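Local coordinates for protein histidinol-phosphatase (Listeria monocytogenes str. 4b H7858, PDB 3DCP) that probably hydrolyses L-histidinol phosphate to L-histidinol and phosphate in histidine biosynthesis, using a cluster of three metal ions held by a PHP-domain barrel, at residues H6-F11 and I37-P42; Y70-M75 and I90-D95; G180-C185 and Y219-N224. One frame throughout, in Å; residues are numbered along the deposited sequence.

Contact 1: H6-F11 and I37-P42; sequences HTHTEF and IVEHAP. With FE (Fe (III) ion), chain F; ZN (zinc ion), chain D.
Glu-39 reaches across to the turn of 6-11 with both carboxylate oxygens, and four hydrogen bonds grip them. Its CG stands anti to the backbone N (chi1 -171°) and the chain then bends at chi2, which turns the carboxylate toward His-8 and Thr-9. OE1 takes Thr-9 N at 2.7 Å, nearly along the C-O direction, and Thr-9 OG1 through its anti lone pair. OE2 accepts His-8 ND1 at 2.9 Å and Glu-39's own neighbour His-40 N, both from one face of the carboxylate. This histidine-carboxylate bond fixes the rotation of the His-8 ring, whose NE2 binds an iron(III) ion at 2.3 Å beside His-6 NE2. The His-8 and His-40 rings form an offset stack, CE1 of His-8 lying over one face of His-40, while His-40 NE2 binds the zinc ion. Close contacts continue where Val-38 N bonds to Thr-7 O at 3.1 Å and Thr-9 CG2 rests on Ile-37 CG2.

The Phe-11 end is looser: its CB comes no nearer than 4.2 Å to Glu-39 CG, and one water lies 2.8 Å from His-40 O and gives a second, weak bond to Phe-11 O.

The contact joins the two strands of a beta-alpha-beta unit around helix 20-29, with helix 68-81 packed on Ile-37 and strand 87-95 pairing beyond strand 34-40.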
loop_
_atom_site.group_PDB
_atom_site.type_symbol
_atom_site.label_atom_id
_atom_site.label_comp_id
_atom_site.label_asym_id
_atom_site.label_seq_id
_atom_site.Cartn_x
_atom_site.Cartn_y
_atom_site.Cartn_z
ATOM N N HIS A 6 0.740 1.745 -8.658
ATOM C CA HIS A 6 0.611 2.365 -7.348
ATOM C C HIS A 6 1.189 3.774 -7.317
ATOM O O HIS A 6 2.386 3.960 -7.107
ATOM C CB HIS A 6 1.300 1.459 -6.314
ATOM C CG HIS A 6 0.917 1.737 -4.898
ATOM N ND1 HIS A 6 1.049 0.797 -3.897
ATOM C CD2 HIS A 6 0.432 2.853 -4.302
ATOM C CE1 HIS A 6 0.661 1.321 -2.748
ATOM N NE2 HIS A 6 0.281 2.567 -2.969
ATOM N N THR A 7 0.335 4.772 -7.546
ATOM C CA THR A 7 0.778 6.165 -7.510
ATOM C C THR A 7 -0.229 7.054 -6.785
ATOM O O THR A 7 -1.405 6.713 -6.660
ATOM C CB THR A 7 0.988 6.735 -8.917
ATOM O OG1 THR A 7 -0.285 6.916 -9.548
ATOM C CG2 THR A 7 1.855 5.785 -9.755
ATOM N N HIS A 8 0.240 8.204 -6.321
ATOM C CA HIS A 8 -0.609 9.130 -5.590
ATOM C C HIS A 8 -0.680 10.506 -6.246
ATOM O O HIS A 8 -0.020 10.751 -7.255
ATOM C CB HIS A 8 -0.135 9.206 -4.141
ATOM C CG HIS A 8 -0.383 7.940 -3.383
ATOM N ND1 HIS A 8 -1.599 7.647 -2.802
ATOM C CD2 HIS A 8 0.403 6.856 -3.175
ATOM C CE1 HIS A 8 -1.550 6.440 -2.264
ATOM N NE2 HIS A 8 -0.346 5.940 -2.477
ATOM N N THR A 9 -1.486 11.398 -5.673
ATOM C CA THR A 9 -1.710 12.713 -6.264
ATOM C C THR A 9 -1.682 13.867 -5.274
ATOM O O THR A 9 -1.356 13.696 -4.098
ATOM C CB THR A 9 -3.086 12.763 -6.958
ATOM O OG1 THR A 9 -4.120 12.760 -5.961
ATOM C CG2 THR A 9 -3.273 11.552 -7.864
ATOM N N GLU A 10 -2.060 15.046 -5.764
ATOM C CA GLU A 10 -2.116 16.246 -4.942
ATOM C C GLU A 10 -3.244 16.135 -3.914
ATOM O O GLU A 10 -3.344 16.953 -2.998
ATOM C CB GLU A 10 -2.327 17.491 -5.818
ATOM C CG GLU A 10 -3.669 17.547 -6.562
ATOM C CD GLU A 10 -3.653 16.839 -7.917
ATOM O OE1 GLU A 10 -2.714 16.059 -8.191
ATOM O OE2 GLU A 10 -4.595 17.063 -8.709
ATOM N N PHE A 11 -4.093 15.124 -4.077
ATOM C CA PHE A 11 -5.207 14.898 -3.159
ATOM C C PHE A 11 -4.748 14.143 -1.912
ATOM O O PHE A 11 -5.556 13.811 -1.047
ATOM C CB PHE A 11 -6.322 14.123 -3.866
ATOM C CG PHE A 11 -7.210 14.985 -4.719
ATOM C CD1 PHE A 11 -8.321 15.619 -4.169
ATOM C CD2 PHE A 11 -6.932 15.172 -6.068
ATOM C CE1 PHE A 11 -9.140 16.424 -4.949
ATOM C CE2 PHE A 11 -7.747 15.976 -6.862
ATOM C CZ PHE A 11 -8.853 16.603 -6.302
ATOM N N ILE A 37 -3.733 5.363 -10.728
ATOM C CA ILE A 37 -3.869 6.388 -9.709
ATOM C C ILE A 37 -4.743 5.774 -8.613
ATOM O O ILE A 37 -5.956 5.608 -8.779
ATOM C CB ILE A 37 -4.561 7.636 -10.281
ATOM C CG1 ILE A 37 -3.702 8.231 -11.398
ATOM C CG2 ILE A 37 -4.816 8.646 -9.173
ATOM C CD1 ILE A 37 -4.418 9.256 -12.250
ATOM N N VAL A 38 -4.110 5.407 -7.507
ATOM C CA VAL A 38 -4.817 4.793 -6.404
ATOM C C VAL A 38 -4.605 5.624 -5.148
ATOM O O VAL A 38 -3.830 5.269 -4.258
ATOM C CB VAL A 38 -4.324 3.354 -6.193
ATOM C CG1 VAL A 38 -4.860 2.463 -7.309
ATOM C CG2 VAL A 38 -2.797 3.319 -6.213
ATOM N N GLU A 39 -5.296 6.753 -5.095
ATOM C CA GLU A 39 -5.172 7.644 -3.964
ATOM C C GLU A 39 -5.765 7.024 -2.698
ATOM O O GLU A 39 -6.622 6.141 -2.767
ATOM C CB GLU A 39 -5.864 8.968 -4.274
ATOM C CG GLU A 39 -5.581 10.012 -3.240
ATOM C CD GLU A 39 -4.094 10.185 -3.041
ATOM O OE1 GLU A 39 -3.453 10.853 -3.881
ATOM O OE2 GLU A 39 -3.569 9.626 -2.058
ATOM N N HIS A 40 -5.299 7.483 -1.545
ATOM C CA HIS A 40 -5.803 6.987 -0.275
ATOM C C HIS A 40 -7.288 7.260 -0.083
ATOM O O HIS A 40 -7.743 8.401 -0.182
ATOM C CB HIS A 40 -5.040 7.628 0.877
ATOM C CG HIS A 40 -3.628 7.160 0.991
ATOM N ND1 HIS A 40 -3.297 5.912 1.472
ATOM C CD2 HIS A 40 -2.460 7.765 0.674
ATOM C CE1 HIS A 40 -1.984 5.768 1.450
ATOM N NE2 HIS A 40 -1.453 6.877 0.971
ATOM N N ALA A 41 -8.040 6.207 0.214
ATOM C CA ALA A 41 -9.469 6.351 0.452
ATOM C C ALA A 41 -9.686 6.977 1.827
ATOM O O ALA A 41 -8.918 6.733 2.754
ATOM C CB ALA A 41 -10.152 4.989 0.376
ATOM N N PRO A 42 -10.731 7.806 1.970
ATOM C CA PRO A 42 -11.019 8.448 3.254
ATOM C C PRO A 42 -11.190 7.407 4.368
ATOM O O PRO A 42 -11.762 6.343 4.150
ATOM C CB PRO A 42 -12.312 9.211 2.971
ATOM C CG PRO A 42 -12.175 9.564 1.512
ATOM C CD PRO A 42 -11.673 8.260 0.934
HETATM FE FE FE F . 0.515 4.148 -1.409
HETATM ZN ZN ZN D . 0.609 7.984 0.911
HETATM O O HOH W 1 -6.186 10.699 0.040
#

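Contact 2: Y70-M75 and I90-D95; sequences YYFKKM and IGFEVD. With FE (Fe (III) ion), chain E; FE (Fe (III) ion), chain F.
Tyr-71 and Phe-72, consecutive on helix 70-75, reach strand 90-95 with their rings, and Met-75 completes the contact one turn later. The segment axes pass 9.7 Å apart at 134°, so the helix runs obliquely against the strand direction.

Tyr-71 comes first. With CG anti to the backbone N (chi1 167°), its ring reaches across to the strand, where OH donates to Gly-91 O at 2.7 Å, close to the direction of the carbonyl bond. The same hydroxyl accepts from Glu-39 N on the next strand, so one buried oxygen ties together the backbones of two strands. CE2 of the ring meets Phe-92 CE1 at 3.5 Å, an oblique approach; the two side chains run antiparallel as they pass, their planes moderately inclined.

Phe-72 leaves the helix differently, its CG anti to the carbonyl carbon, and crosses Phe-92 at about a right angle. Its CZ lies 3.4 Å from Phe-92 CZ, and the planes are 81° apart. CD1 and CE1 of the same ring rest at 4.0 Å on Ile-90 CG2, while Tyr-71 CD2 covers one face. Three rings thus make an aromatic cluster, which Phe-107 of helix 101-111 extends by an edge-to-face contact with Phe-92.

Met-75, present as selenomethionine, closes the walk. Its CB sits tightly against Ile-90 CD1 at 3.5 Å, while the selenium end turns away toward Thr-9, Phe-11 and Ile-37.

Beyond the packing, Glu-93, which follows Phe-92 on the strand, bridges two iron(III) ions through OE1 and OE2. An outer helix packed on a parallel strand that carries metal ligands toward the barrel interior is the architecture of the PHP domain, a distorted TIM-like barrel.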
loop_
_atom_site.group_PDB
_atom_site.type_symbol
_atom_site.label_atom_id
_atom_site.label_comp_id
_atom_site.label_asym_id
_atom_site.label_seq_id
_atom_site.Cartn_x
_atom_site.Cartn_y
_atom_site.Cartn_z
ATOM N N TYR A 70 -14.382 15.752 -6.516
ATOM C CA TYR A 70 -13.300 16.501 -7.147
ATOM C C TYR A 70 -12.153 15.584 -7.579
ATOM O O TYR A 70 -11.554 15.788 -8.638
ATOM C CB TYR A 70 -12.795 17.565 -6.176
ATOM C CG TYR A 70 -13.886 18.536 -5.778
ATOM C CD1 TYR A 70 -14.218 19.615 -6.598
ATOM C CD2 TYR A 70 -14.626 18.342 -4.610
ATOM C CE1 TYR A 70 -15.262 20.478 -6.266
ATOM C CE2 TYR A 70 -15.671 19.195 -4.270
ATOM C CZ TYR A 70 -15.984 20.259 -5.100
ATOM O OH TYR A 70 -17.024 21.102 -4.764
ATOM N N TYR A 71 -11.857 14.577 -6.762
ATOM C CA TYR A 71 -10.802 13.619 -7.086
ATOM C C TYR A 71 -11.115 12.916 -8.399
ATOM O O TYR A 71 -10.302 12.920 -9.321
ATOM C CB TYR A 71 -10.661 12.574 -5.974
ATOM C CG TYR A 71 -9.813 11.367 -6.345
ATOM C CD1 TYR A 71 -8.445 11.496 -6.600
ATOM C CD2 TYR A 71 -10.377 10.088 -6.404
ATOM C CE1 TYR A 71 -7.658 10.384 -6.896
ATOM C CE2 TYR A 71 -9.602 8.969 -6.700
ATOM C CZ TYR A 71 -8.241 9.122 -6.941
ATOM O OH TYR A 71 -7.461 8.017 -7.196
ATOM N N PHE A 72 -12.295 12.314 -8.484
ATOM C CA PHE A 72 -12.683 11.611 -9.699
ATOM C C PHE A 72 -12.716 12.543 -10.903
ATOM O O PHE A 72 -12.264 12.182 -11.985
ATOM C CB PHE A 72 -14.044 10.929 -9.524
ATOM C CG PHE A 72 -13.974 9.642 -8.758
ATOM C CD1 PHE A 72 -13.201 8.588 -9.220
ATOM C CD2 PHE A 72 -14.670 9.488 -7.569
ATOM C CE1 PHE A 72 -13.128 7.391 -8.513
ATOM C CE2 PHE A 72 -14.604 8.295 -6.852
ATOM C CZ PHE A 72 -13.833 7.249 -7.324
ATOM N N LYS A 73 -13.247 13.745 -10.720
ATOM C CA LYS A 73 -13.303 14.684 -11.829
ATOM C C LYS A 73 -11.906 14.940 -12.398
ATOM O O LYS A 73 -11.685 14.801 -13.603
ATOM C CB LYS A 73 -13.924 16.004 -11.376
ATOM C CG LYS A 73 -14.020 17.046 -12.478
ATOM C CD LYS A 73 -14.524 18.379 -11.946
ATOM C CE LYS A 73 -14.519 19.434 -13.049
ATOM N NZ LYS A 73 -14.786 20.804 -12.537
ATOM N N LYS A 74 -10.968 15.306 -11.526
ATOM C CA LYS A 74 -9.598 15.598 -11.943
ATOM C C LYS A 74 -8.932 14.402 -12.621
ATOM O O LYS A 74 -8.387 14.530 -13.715
ATOM C CB LYS A 74 -8.763 16.035 -10.737
ATOM C CG LYS A 74 -7.282 16.305 -11.034
ATOM C CD LYS A 74 -7.103 17.534 -11.918
ATOM C CE LYS A 74 -5.733 18.177 -11.734
ATOM N NZ LYS A 74 -4.618 17.326 -12.197
HETATM N N MSE A 75 -8.974 13.240 -11.968
HETATM C CA MSE A 75 -8.365 12.034 -12.524
HETATM C C MSE A 75 -9.004 11.596 -13.841
HETATM O O MSE A 75 -8.302 11.156 -14.749
HETATM C CB MSE A 75 -8.419 10.886 -11.513
HETATM C CG MSE A 75 -7.712 11.192 -10.199
HETATM SE SE MSE A 75 -6.092 12.259 -10.434
HETATM C CE MSE A 75 -6.321 13.456 -8.926
ATOM N N ILE A 90 -8.062 4.411 -12.631
ATOM C CA ILE A 90 -8.399 5.246 -11.488
ATOM C C ILE A 90 -9.002 4.399 -10.370
ATOM O O ILE A 90 -9.939 3.640 -10.597
ATOM C CB ILE A 90 -9.400 6.343 -11.894
ATOM C CG1 ILE A 90 -8.798 7.190 -13.021
ATOM C CG2 ILE A 90 -9.773 7.192 -10.681
ATOM C CD1 ILE A 90 -9.681 8.334 -13.484
ATOM N N GLY A 91 -8.457 4.527 -9.164
ATOM C CA GLY A 91 -8.969 3.762 -8.039
ATOM C C GLY A 91 -8.477 4.290 -6.708
ATOM O O GLY A 91 -8.146 5.473 -6.583
ATOM N N PHE A 92 -8.420 3.416 -5.712
ATOM C CA PHE A 92 -7.976 3.819 -4.389
ATOM C C PHE A 92 -7.031 2.825 -3.754
ATOM O O PHE A 92 -7.072 1.627 -4.045
ATOM C CB PHE A 92 -9.160 3.919 -3.413
ATOM C CG PHE A 92 -10.191 4.938 -3.790
ATOM C CD1 PHE A 92 -9.945 6.293 -3.602
ATOM C CD2 PHE A 92 -11.419 4.539 -4.319
ATOM C CE1 PHE A 92 -10.904 7.247 -3.932
ATOM C CE2 PHE A 92 -12.392 5.481 -4.654
ATOM C CZ PHE A 92 -12.133 6.840 -4.458
ATOM N N GLU A 93 -6.172 3.338 -2.881
ATOM C CA GLU A 93 -5.359 2.455 -2.069
ATOM C C GLU A 93 -6.293 2.374 -0.864
ATOM O O GLU A 93 -6.407 3.324 -0.091
ATOM C CB GLU A 93 -4.043 3.086 -1.643
ATOM C CG GLU A 93 -3.385 2.267 -0.544
ATOM C CD GLU A 93 -1.924 2.604 -0.336
ATOM O OE1 GLU A 93 -1.545 3.758 -0.581
ATOM O OE2 GLU A 93 -1.170 1.721 0.093
ATOM N N VAL A 94 -7.008 1.268 -0.750
ATOM C CA VAL A 94 -7.964 1.109 0.330
ATOM C C VAL A 94 -7.352 0.560 1.601
ATOM O O VAL A 94 -6.704 -0.481 1.589
ATOM C CB VAL A 94 -9.126 0.198 -0.105
ATOM C CG1 VAL A 94 -10.136 0.068 1.033
ATOM C CG2 VAL A 94 -9.785 0.759 -1.362
ATOM N N ASP A 95 -7.564 1.278 2.699
ATOM C CA ASP A 95 -7.062 0.863 4.003
ATOM C C ASP A 95 -7.890 -0.288 4.551
ATOM O O ASP A 95 -9.122 -0.191 4.621
ATOM C CB ASP A 95 -7.163 2.012 5.008
ATOM C CG ASP A 95 -5.890 2.813 5.118
ATOM O OD1 ASP A 95 -4.956 2.356 5.815
ATOM O OD2 ASP A 95 -5.832 3.906 4.514
HETATM FE FE FE E . 0.461 2.275 1.601
HETATM FE FE FE F . 0.515 4.148 -1.409
HETATM O O HOH W 2 2.425 2.404 3.035
#

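Contact 3: G180-C185 and Y219-N224; sequences GHISLC and YELDFN. With FE (Fe (III) ion), chain E.
His-181 and Asp-222 meet through the backbone of the one and the carboxylate of the other: His-181 N donates to Asp-222 OD2 at 2.9 Å, nearly straight at 168°, through its anti lone pair. A chi1 of 44°, with CG between backbone N and carbonyl carbon, sends the His-181 ring to an iron(III) ion, which NE2 binds at 2.3 Å. Glu-93, His-123 and a water complete its ligands. Leu-184 CD1 lies over one face of the ring. Beside the edge comes Asn-224, pointing the same way as the histidine, with ND2 at 3.8 Å from CD2.

In the next shell Asn-224 ND2 donates to Asp-222 OD2 at 3.1 Å, in its own amide plane. OD2 therefore serves two donors on different sides, syn and anti, and a weak bond from His-6 ND1 links it to the other iron site. Asn-224 ND2 is further shared with Asp-258, a ligand of that site. A water takes the N-H of Ile-182 at 3.0 Å and gives a bond to Asp-222 O, bridging the loop and the strand backbone.

Farther out, Ile-182 CD1 meets Leu-221 CD1 at 4.0 Å, the two side chains crossing at about a right angle and Val-163 of helix 152-168 touching Ile-182.

The arrangement, a metal-binding histidine just past a barrel strand with second-shell Asp and Asn on the neighbouring strand, belongs to the multinuclear metal centre of PHP phosphoesterases.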
loop_
_atom_site.group_PDB
_atom_site.type_symbol
_atom_site.label_atom_id
_atom_site.label_comp_id
_atom_site.label_asym_id
_atom_site.label_seq_id
_atom_site.Cartn_x
_atom_site.Cartn_y
_atom_site.Cartn_z
ATOM N N GLY A 180 -1.385 -4.466 -1.061
ATOM C CA GLY A 180 -0.301 -3.497 -0.963
ATOM C C GLY A 180 0.885 -3.843 -0.075
ATOM O O GLY A 180 0.714 -4.404 1.007
ATOM N N HIS A 181 2.086 -3.506 -0.550
ATOM C CA HIS A 181 3.348 -3.693 0.184
ATOM C C HIS A 181 3.228 -4.609 1.400
ATOM O O HIS A 181 3.230 -4.129 2.532
ATOM C CB HIS A 181 3.859 -2.319 0.640
ATOM C CG HIS A 181 2.788 -1.442 1.224
ATOM N ND1 HIS A 181 1.982 -1.846 2.265
ATOM C CD2 HIS A 181 2.388 -0.187 0.903
ATOM C CE1 HIS A 181 1.132 -0.878 2.566
ATOM N NE2 HIS A 181 1.359 0.138 1.754
ATOM N N ILE A 182 3.184 -5.924 1.182
ATOM C CA ILE A 182 2.980 -6.860 2.287
ATOM C C ILE A 182 4.090 -7.094 3.307
ATOM O O ILE A 182 4.029 -8.054 4.071
ATOM C CB ILE A 182 2.486 -8.241 1.783
ATOM C CG1 ILE A 182 3.530 -8.892 0.884
ATOM C CG2 ILE A 182 1.157 -8.079 1.041
ATOM C CD1 ILE A 182 3.211 -10.340 0.550
ATOM N N SER A 183 5.091 -6.225 3.341
ATOM C CA SER A 183 6.140 -6.353 4.341
ATOM C C SER A 183 6.438 -4.960 4.885
ATOM O O SER A 183 7.591 -4.614 5.165
ATOM C CB SER A 183 7.399 -6.975 3.741
ATOM O OG SER A 183 7.946 -6.140 2.739
ATOM N N LEU A 184 5.376 -4.174 5.032
ATOM C CA LEU A 184 5.462 -2.805 5.526
ATOM C C LEU A 184 6.036 -2.745 6.937
ATOM O O LEU A 184 6.514 -1.700 7.377
ATOM C CB LEU A 184 4.082 -2.147 5.502
ATOM C CG LEU A 184 4.092 -0.638 5.764
ATOM C CD1 LEU A 184 4.784 0.085 4.604
ATOM C CD2 LEU A 184 2.663 -0.147 5.916
ATOM N N CYS A 185 5.984 -3.876 7.633
ATOM C CA CYS A 185 6.530 -3.987 8.982
ATOM C C CYS A 185 8.057 -3.814 8.979
ATOM O O CYS A 185 8.677 -3.720 10.037
ATOM C CB CYS A 185 6.168 -5.354 9.589
ATOM S SG CYS A 185 6.705 -6.814 8.626
ATOM N N TYR A 219 -5.482 -13.614 -6.189
ATOM C CA TYR A 219 -5.125 -12.209 -6.024
ATOM C C TYR A 219 -3.725 -11.987 -6.599
ATOM O O TYR A 219 -3.100 -12.915 -7.109
ATOM C CB TYR A 219 -5.125 -11.820 -4.541
ATOM C CG TYR A 219 -6.488 -11.695 -3.871
ATOM C CD1 TYR A 219 -7.672 -11.666 -4.617
ATOM C CD2 TYR A 219 -6.582 -11.539 -2.484
ATOM C CE1 TYR A 219 -8.917 -11.477 -3.990
ATOM C CE2 TYR A 219 -7.812 -11.348 -1.853
ATOM C CZ TYR A 219 -8.976 -11.317 -2.608
ATOM O OH TYR A 219 -10.189 -11.122 -1.980
ATOM N N GLU A 220 -3.238 -10.754 -6.515
ATOM C CA GLU A 220 -1.896 -10.435 -6.990
ATOM C C GLU A 220 -1.227 -9.544 -5.951
ATOM O O GLU A 220 -1.879 -9.079 -5.014
ATOM C CB GLU A 220 -1.950 -9.741 -8.360
ATOM C CG GLU A 220 -2.845 -8.516 -8.420
ATOM C CD GLU A 220 -2.875 -7.866 -9.799
ATOM O OE1 GLU A 220 -2.482 -8.528 -10.786
ATOM O OE2 GLU A 220 -3.309 -6.695 -9.894
ATOM N N LEU A 221 0.067 -9.307 -6.110
ATOM C CA LEU A 221 0.780 -8.497 -5.143
ATOM C C LEU A 221 1.400 -7.231 -5.696
ATOM O O LEU A 221 1.843 -7.167 -6.844
ATOM C CB LEU A 221 1.859 -9.333 -4.453
ATOM C CG LEU A 221 1.323 -10.536 -3.684
ATOM C CD1 LEU A 221 2.476 -11.399 -3.220
ATOM C CD2 LEU A 221 0.482 -10.060 -2.504
ATOM N N ASP A 222 1.407 -6.219 -4.840
ATOM C CA ASP A 222 1.995 -4.912 -5.124
ATOM C C ASP A 222 3.507 -5.034 -4.873
ATOM O O ASP A 222 3.917 -5.247 -3.735
ATOM C CB ASP A 222 1.333 -3.898 -4.173
ATOM C CG ASP A 222 2.010 -2.531 -4.142
ATOM O OD1 ASP A 222 2.316 -1.968 -5.212
ATOM O OD2 ASP A 222 2.180 -1.991 -3.020
ATOM N N PHE A 223 4.311 -5.006 -5.938
ATOM C CA PHE A 223 5.773 -5.065 -5.795
ATOM C C PHE A 223 6.185 -3.615 -5.630
ATOM O O PHE A 223 6.438 -2.897 -6.601
ATOM C CB PHE A 223 6.440 -5.675 -7.033
ATOM C CG PHE A 223 7.926 -5.885 -6.881
ATOM C CD1 PHE A 223 8.801 -4.800 -6.882
ATOM C CD2 PHE A 223 8.448 -7.168 -6.720
ATOM C CE1 PHE A 223 10.180 -4.987 -6.725
ATOM C CE2 PHE A 223 9.821 -7.370 -6.562
ATOM C CZ PHE A 223 10.691 -6.280 -6.563
ATOM N N ASN A 224 6.215 -3.198 -4.371
ATOM C CA ASN A 224 6.462 -1.816 -3.991
ATOM C C ASN A 224 7.936 -1.472 -3.743
ATOM O O ASN A 224 8.573 -2.026 -2.848
ATOM C CB ASN A 224 5.610 -1.536 -2.751
ATOM C CG ASN A 224 5.397 -0.067 -2.498
ATOM O OD1 ASN A 224 6.355 0.700 -2.374
ATOM N ND2 ASN A 224 4.130 0.334 -2.390
HETATM FE FE FE E . 0.461 2.275 1.601
HETATM O O HOH W 3 2.759 -6.527 -1.681
HETATM O O HOH W 2 2.425 2.404 3.035
#

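From the N terminus, contact 1 closes first, returning the chain through helix 20-29 to the strand beside its starting one. Contact 2 then closes a shorter loop, laying helix 68-81 on strand 87-95, and contact 3 closes last, around helix 201-217. The three follow in series; none nests in or crosses another. Contacts 1 and 2 share a sheet, linked by Ile-37 O to Gly-91 N and Glu-39 O to Glu-93 N. Contact 3 belongs to the second, three-stranded sheet, yet His-6 ND1 approaches Asp-222 OD2 at 3.1 Å. Glu-93 and His-181, the latter in the loop after strand 178-179 of the second sheet, share one iron, which joins the two sheets.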